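PDB 3L0A: putative exonuclease from Eubacterium rectale, which binds a zinc ion and probably acts as a hydrolase, belonging to the PDDEXK nuclease-like clan. Local coordinates for residues Met223-Pro226 and Arg227-Val231; Ser22-Lys25 and Asp26-Thr30. One frame throughout, in Å; residues are numbered along the deposited sequence.

Interaction 1: Met223-Pro226 and Arg227-Val231; sequences MNMP and RILRV
The bent tail of M225, a selenomethionine, lies beside two side chains of the next helical turn. Its SE comes to 3.8 Å from CD1 of I228, while its terminal CE sits 4.0 Å from CG of L229 and little farther from CD1 of that leucine. Folding at both chi2 (-65°) and chi3 (-69°) curls the chain forward along the helix, against the following turn, so a residue whose CB starts away from the turn ends against it. L229 also lays CG 3.6 Å from the carbonyl O of M225. With L229 cut back to an alanine, CE of M225 would probably lose its flank at CG and CD1, and a gap would open on that side of the helix. The backbone bonds of this turn run i to i+4: L229 N bonds to M225 O at 2.7 Å, R230 N reaches P226 O at 3.0 Å, and I228 N meets N224 O at a longer 3.3 Å. P226 has no N-H to give to the preceding turn, and the helix kinks there. Farther round, the R227 guanidinium has CG2 of V231 3.5 Å above one face, offset toward its rim; its NH2 forms a salt bridge with E37. M225 and I228 continue inward onto Y24 of helix 21-28. The whole is a proline-kinked turn late in helix 211-232, with i to i+3 and i to i+4 packing of M225 on I228 and L229.

Interaction 2: Ser22-Lys25 and Asp26-Thr30; sequences SGYK and DFAGT
The ring of Y24 carries the methyl of A28 over one face: CB stands 3.8 Å from the ring centroid, 22° off the normal, a CH-pi contact shifted toward the hydroxyl-bearing rim. Turned opposite the backbone N (chi1 168°), the tyrosine ring runs forward along the helix to meet the residue one turn on. At the F27 ring, the carbonyl O of G23 lies by the edge, near the ring plane, 3.4 Å from CD2. These are i to i+4 contacts in the last turns of helix 21-28, which ends at A28; G29 is the first residue to leave helical angles, with a positive phi (77°). Its N still bonds to K25 O at 2.7 Å. Beyond the glycine, T30 sets CG2 3.9 Å from CE of K25, across that extended chain, whose NZ goes on to the carbonyl O of W168. F27 packs onto helix 37-45, and D26 OD2 makes a salt bridge to K43 of that helix. The D26 carboxylate is also joined to S22 through water: one molecule lies 2.9 Å from S22 OG and donates to D26 OD1, also at 2.9 Å.

Interaction 2 comes first along the chain, on helix 21-28 within the first thirty residues; interaction 1 follows almost two hundred residues later, near the end of helix 211-232. Their centres nonetheless lie only about 11 Å apart, because the two helices pack together: I228 CD1 rests 3.4 Å from Y24 CD1, and I228 CG1 lies 3.8 Å from F27 CB. Helix 37-45 touches both, through residues such as E37 and M41. The zinc ligands come from the same two parts of the chain, C36 after helix 21-28 and C241, C244 and C247 after helix 211-232. The pairing of these helices thus joins distant parts of the chain near the four-cysteine zinc site, with the side chain of D26 about 10 Å and that of R227 about 13 Å from the zinc ion.

Interaction 1: Met223-Pro226 and Arg227-Val231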
HETATM    1  N   MSE A 223      11.155 -31.579  14.713  1.00 27.43           N
HETATM    2  CA  MSE A 223       9.780 -31.863  15.203  1.00 28.37           C
HETATM    3  C   MSE A 223       8.786 -32.058  14.062  1.00 27.74           C
HETATM    4  O   MSE A 223       7.843 -32.829  14.190  1.00 27.16           O
HETATM    5  CB  MSE A 223       9.232 -30.761  16.138  1.00 29.09           C
HETATM    6  CG  MSE A 223       9.945 -30.579  17.482  1.00 31.88           C
HETATM    7 SE   MSE A 223      10.225 -32.175  18.600  0.75 39.80          SE
HETATM    8  CE  MSE A 223      12.065 -32.716  18.139  1.00 36.50           C
ATOM      9  N   ASN A 224       8.993 -31.328  12.964  1.00 28.00           N
ATOM     10  CA  ASN A 224       8.078 -31.340  11.820  1.00 27.48           C
ATOM     11  C   ASN A 224       8.374 -32.406  10.779  1.00 27.24           C
ATOM     12  O   ASN A 224       7.478 -32.758  10.016  1.00 27.74           O
ATOM     13  CB  ASN A 224       8.090 -29.994  11.132  1.00 27.87           C
ATOM     14  CG  ASN A 224       7.383 -28.936  11.934  1.00 28.23           C
ATOM     15  OD1 ASN A 224       7.970 -27.927  12.294  1.00 29.90           O
ATOM     16  ND2 ASN A 224       6.126 -29.173  12.238  1.00 25.45           N
HETATM   17  N   MSE A 225       9.602 -32.921  10.728  1.00 26.29           N
HETATM   18  CA  MSE A 225       9.966 -33.809   9.622  1.00 26.22           C
HETATM   19  C   MSE A 225       9.155 -35.116   9.566  1.00 27.28           C
HETATM   20  O   MSE A 225       8.858 -35.584   8.461  1.00 27.87           O
HETATM   21  CB  MSE A 225      11.474 -34.135   9.602  1.00 25.56           C
HETATM   22  CG  MSE A 225      12.332 -33.082   8.957  1.00 22.44           C
HETATM   23 SE   MSE A 225      11.923 -32.925   7.115  0.75 15.25          SE
HETATM   24  CE  MSE A 225      12.607 -34.598   6.510  1.00  3.81           C
ATOM     25  N   PRO A 226       8.835 -35.740  10.733  1.00 27.98           N
ATOM     26  CA  PRO A 226       8.062 -36.995  10.619  1.00 28.29           C
ATOM     27  C   PRO A 226       6.741 -36.807   9.845  1.00 28.23           C
ATOM     28  O   PRO A 226       6.455 -37.563   8.920  1.00 27.59           O
ATOM     29  CB  PRO A 226       7.821 -37.415  12.090  1.00 28.48           C
ATOM     30  CG  PRO A 226       8.918 -36.730  12.891  1.00 28.15           C
ATOM     31  CD  PRO A 226       9.244 -35.455  12.129  1.00 28.08           C
ATOM     32  N   ARG A 227       5.974 -35.782  10.187  1.00 28.46           N
ATOM     33  CA  ARG A 227       4.742 -35.502   9.450  1.00 29.06           C
ATOM     34  C   ARG A 227       4.995 -35.268   7.952  1.00 29.36           C
ATOM     35  O   ARG A 227       4.253 -35.795   7.111  1.00 29.45           O
ATOM     36  CB  ARG A 227       4.035 -34.275  10.028  1.00 29.56           C
ATOM     37  CG  ARG A 227       2.870 -33.757   9.173  1.00 29.53           C
ATOM     38  CD  ARG A 227       1.757 -34.838   8.899  1.00 28.57           C
ATOM     39  NE  ARG A 227       0.654 -34.268   8.105  1.00 29.68           N
ATOM     40  CZ  ARG A 227      -0.535 -34.837   7.874  1.00 27.59           C
ATOM     41  NH1 ARG A 227      -0.835 -36.034   8.362  1.00 27.13           N
ATOM     42  NH2 ARG A 227      -1.437 -34.190   7.144  1.00 25.88           N
ATOM     43  N   ILE A 228       6.021 -34.461   7.638  1.00 29.18           N
ATOM     44  CA  ILE A 228       6.481 -34.252   6.258  1.00 28.74           C
ATOM     45  C   ILE A 228       6.776 -35.615   5.605  1.00 28.97           C
ATOM     46  O   ILE A 228       6.196 -35.951   4.578  1.00 28.58           O
ATOM     47  CB  ILE A 228       7.757 -33.302   6.169  1.00 28.67           C
ATOM     48  CG1 ILE A 228       7.416 -31.867   6.593  1.00 26.94           C
ATOM     49  CG2 ILE A 228       8.395 -33.298   4.745  1.00 27.23           C
ATOM     50  CD1 ILE A 228       8.630 -31.062   7.100  1.00 25.85           C
ATOM     51  N   LEU A 229       7.648 -36.416   6.201  1.00 29.58           N
ATOM     52  CA  LEU A 229       7.989 -37.706   5.588  1.00 30.24           C
ATOM     53  C   LEU A 229       6.768 -38.585   5.296  1.00 30.09           C
ATOM     54  O   LEU A 229       6.704 -39.255   4.256  1.00 29.60           O
ATOM     55  CB  LEU A 229       9.021 -38.468   6.435  1.00 30.91           C
ATOM     56  CG  LEU A 229      10.433 -37.914   6.248  1.00 31.93           C
ATOM     57  CD1 LEU A 229      11.356 -38.347   7.398  1.00 31.95           C
ATOM     58  CD2 LEU A 229      10.956 -38.354   4.870  1.00 32.92           C
ATOM     59  N   ARG A 230       5.789 -38.572   6.191  1.00 30.48           N
ATOM     60  CA  ARG A 230       4.548 -39.337   5.999  0.50 30.56           C
ATOM     61  C   ARG A 230       3.854 -38.864   4.724  1.00 30.75           C
ATOM     62  O   ARG A 230       3.482 -39.659   3.863  1.00 30.60           O
ATOM     63  CB  ARG A 230       3.608 -39.196   7.218  0.50 30.44           C
ATOM     64  CG  ARG A 230       3.820 -40.247   8.338  0.50 31.29           C
ATOM     65  CD  ARG A 230       3.377 -39.762   9.747  0.50 31.10           C
ATOM     66  NE  ARG A 230       1.943 -39.462   9.869  0.50 30.62           N
ATOM     67  CZ  ARG A 230       1.448 -38.508  10.657  0.50 28.67           C
ATOM     68  NH1 ARG A 230       2.264 -37.756  11.389  0.50 27.40           N
ATOM     69  NH2 ARG A 230       0.143 -38.298  10.707  0.50 28.22           N
ATOM     70  N   VAL A 231       3.702 -37.542   4.587  1.00 31.30           N
ATOM     71  CA  VAL A 231       2.997 -36.987   3.420  1.00 31.81           C
ATOM     72  C   VAL A 231       3.710 -37.263   2.052  1.00 32.66           C
ATOM     73  O   VAL A 231       3.074 -37.713   1.092  1.00 32.97           O
ATOM     74  CB  VAL A 231       2.701 -35.482   3.581  1.00 31.79           C
ATOM     75  CG1 VAL A 231       1.809 -35.024   2.458  1.00 30.30           C
ATOM     76  CG2 VAL A 231       2.038 -35.185   4.923  1.00 32.18           C
TER

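Interaction 2: Ser22-Lys25 and Asp26-Thr30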
ATOM      1  N   SER A  22      14.317 -25.525   0.693  1.00 23.41           N
ATOM      2  CA  SER A  22      13.145 -25.002  -0.032  1.00 24.41           C
ATOM      3  C   SER A  22      11.999 -26.002   0.013  1.00 23.85           C
ATOM      4  O   SER A  22      10.887 -25.621   0.322  1.00 24.02           O
ATOM      5  CB  SER A  22      13.470 -24.634  -1.494  1.00 24.79           C
ATOM      6  OG  SER A  22      12.414 -23.839  -2.066  1.00 27.27           O
ATOM      7  N   GLY A  23      12.280 -27.269  -0.275  1.00 24.65           N
ATOM      8  CA  GLY A  23      11.311 -28.364  -0.038  1.00 25.20           C
ATOM      9  C   GLY A  23      10.640 -28.351   1.337  1.00 25.33           C
ATOM     10  O   GLY A  23       9.429 -28.495   1.465  1.00 25.99           O
ATOM     11  N   TYR A  24      11.432 -28.195   2.375  1.00 25.67           N
ATOM     12  CA  TYR A  24      10.910 -28.234   3.716  1.00 26.07           C
ATOM     13  C   TYR A  24       9.905 -27.117   3.929  1.00 27.36           C
ATOM     14  O   TYR A  24       8.812 -27.363   4.409  1.00 28.24           O
ATOM     15  CB  TYR A  24      12.055 -28.090   4.706  1.00 26.42           C
ATOM     16  CG  TYR A  24      11.620 -27.827   6.118  1.00 24.84           C
ATOM     17  CD1 TYR A  24      11.229 -28.870   6.943  1.00 23.12           C
ATOM     18  CD2 TYR A  24      11.611 -26.534   6.630  1.00 24.23           C
ATOM     19  CE1 TYR A  24      10.824 -28.635   8.225  1.00 23.83           C
ATOM     20  CE2 TYR A  24      11.200 -26.285   7.929  1.00 25.12           C
ATOM     21  CZ  TYR A  24      10.806 -27.345   8.724  1.00 23.64           C
ATOM     22  OH  TYR A  24      10.428 -27.115  10.026  1.00 21.81           O
ATOM     23  N   LYS A  25      10.284 -25.885   3.573  1.00 27.70           N
ATOM     24  CA  LYS A  25       9.407 -24.750   3.734  1.00 27.82           C
ATOM     25  C   LYS A  25       8.066 -24.895   2.962  1.00 27.98           C
ATOM     26  O   LYS A  25       7.029 -24.433   3.455  1.00 26.99           O
ATOM     27  CB  LYS A  25      10.123 -23.442   3.340  1.00 28.56           C
ATOM     28  CG  LYS A  25      11.257 -22.971   4.276  1.00 28.54           C
ATOM     29  CD  LYS A  25      11.960 -21.757   3.677  1.00 29.16           C
ATOM     30  CE  LYS A  25      12.883 -21.039   4.658  1.00 28.06           C
ATOM     31  NZ  LYS A  25      13.251 -19.643   4.163  1.00 30.69           N
ATOM     32  N   ASP A  26       8.076 -25.526   1.778  1.00 27.85           N
ATOM     33  CA  ASP A  26       6.816 -25.787   1.043  1.00 28.06           C
ATOM     34  C   ASP A  26       5.831 -26.471   1.998  1.00 27.92           C
ATOM     35  O   ASP A  26       4.687 -26.021   2.190  1.00 26.63           O
ATOM     36  CB  ASP A  26       7.027 -26.673  -0.198  1.00 28.28           C
ATOM     37  CG  ASP A  26       7.824 -25.985  -1.336  1.00 29.69           C
ATOM     38  OD1 ASP A  26       7.818 -24.710  -1.443  1.00 30.38           O
ATOM     39  OD2 ASP A  26       8.456 -26.751  -2.137  1.00 27.63           O
ATOM     40  N   PHE A  27       6.308 -27.525   2.651  1.00 27.64           N
ATOM     41  CA  PHE A  27       5.494 -28.221   3.620  1.00 28.03           C
ATOM     42  C   PHE A  27       5.311 -27.447   4.908  1.00 28.68           C
ATOM     43  O   PHE A  27       4.169 -27.280   5.341  1.00 29.89           O
ATOM     44  CB  PHE A  27       6.051 -29.610   3.893  1.00 27.97           C
ATOM     45  CG  PHE A  27       5.896 -30.546   2.743  1.00 27.82           C
ATOM     46  CD1 PHE A  27       4.697 -31.223   2.546  1.00 30.97           C
ATOM     47  CD2 PHE A  27       6.923 -30.737   1.841  1.00 28.34           C
ATOM     48  CE1 PHE A  27       4.539 -32.110   1.465  1.00 31.95           C
ATOM     49  CE2 PHE A  27       6.793 -31.616   0.778  1.00 29.33           C
ATOM     50  CZ  PHE A  27       5.598 -32.302   0.583  1.00 32.08           C
ATOM     51  N   ALA A  28       6.390 -26.934   5.503  1.00 28.64           N
ATOM     52  CA  ALA A  28       6.319 -26.437   6.893  1.00 29.14           C
ATOM     53  C   ALA A  28       6.052 -24.950   7.052  1.00 29.76           C
ATOM     54  O   ALA A  28       5.579 -24.521   8.115  1.00 30.39           O
ATOM     55  CB  ALA A  28       7.546 -26.798   7.651  1.00 29.04           C
ATOM     56  N   GLY A  29       6.358 -24.162   6.022  1.00 30.10           N
ATOM     57  CA  GLY A  29       6.032 -22.731   6.013  1.00 30.06           C
ATOM     58  C   GLY A  29       6.981 -21.892   6.875  1.00 30.72           C
ATOM     59  O   GLY A  29       7.888 -22.398   7.545  1.00 30.36           O
ATOM     60  N   THR A  30       6.750 -20.588   6.869  1.00 30.22           N
ATOM     61  CA  THR A  30       7.517 -19.685   7.694  1.00 29.24           C
ATOM     62  C   THR A  30       6.497 -18.725   8.292  1.00 29.89           C
ATOM     63  O   THR A  30       5.322 -18.796   7.937  1.00 29.64           O
ATOM     64  CB  THR A  30       8.554 -18.931   6.854  1.00 28.87           C
ATOM     65  OG1 THR A  30       7.896 -18.075   5.932  1.00 24.33           O
ATOM     66  CG2 THR A  30       9.446 -19.900   6.069  1.00 28.68           C
TER
HETATM   67  O   HOH W   1      10.969 -26.550  -3.490  1.00 27.22           O
HETATM   68  O   HOH W   2       9.958 -22.874  -0.958  1.00 35.96           O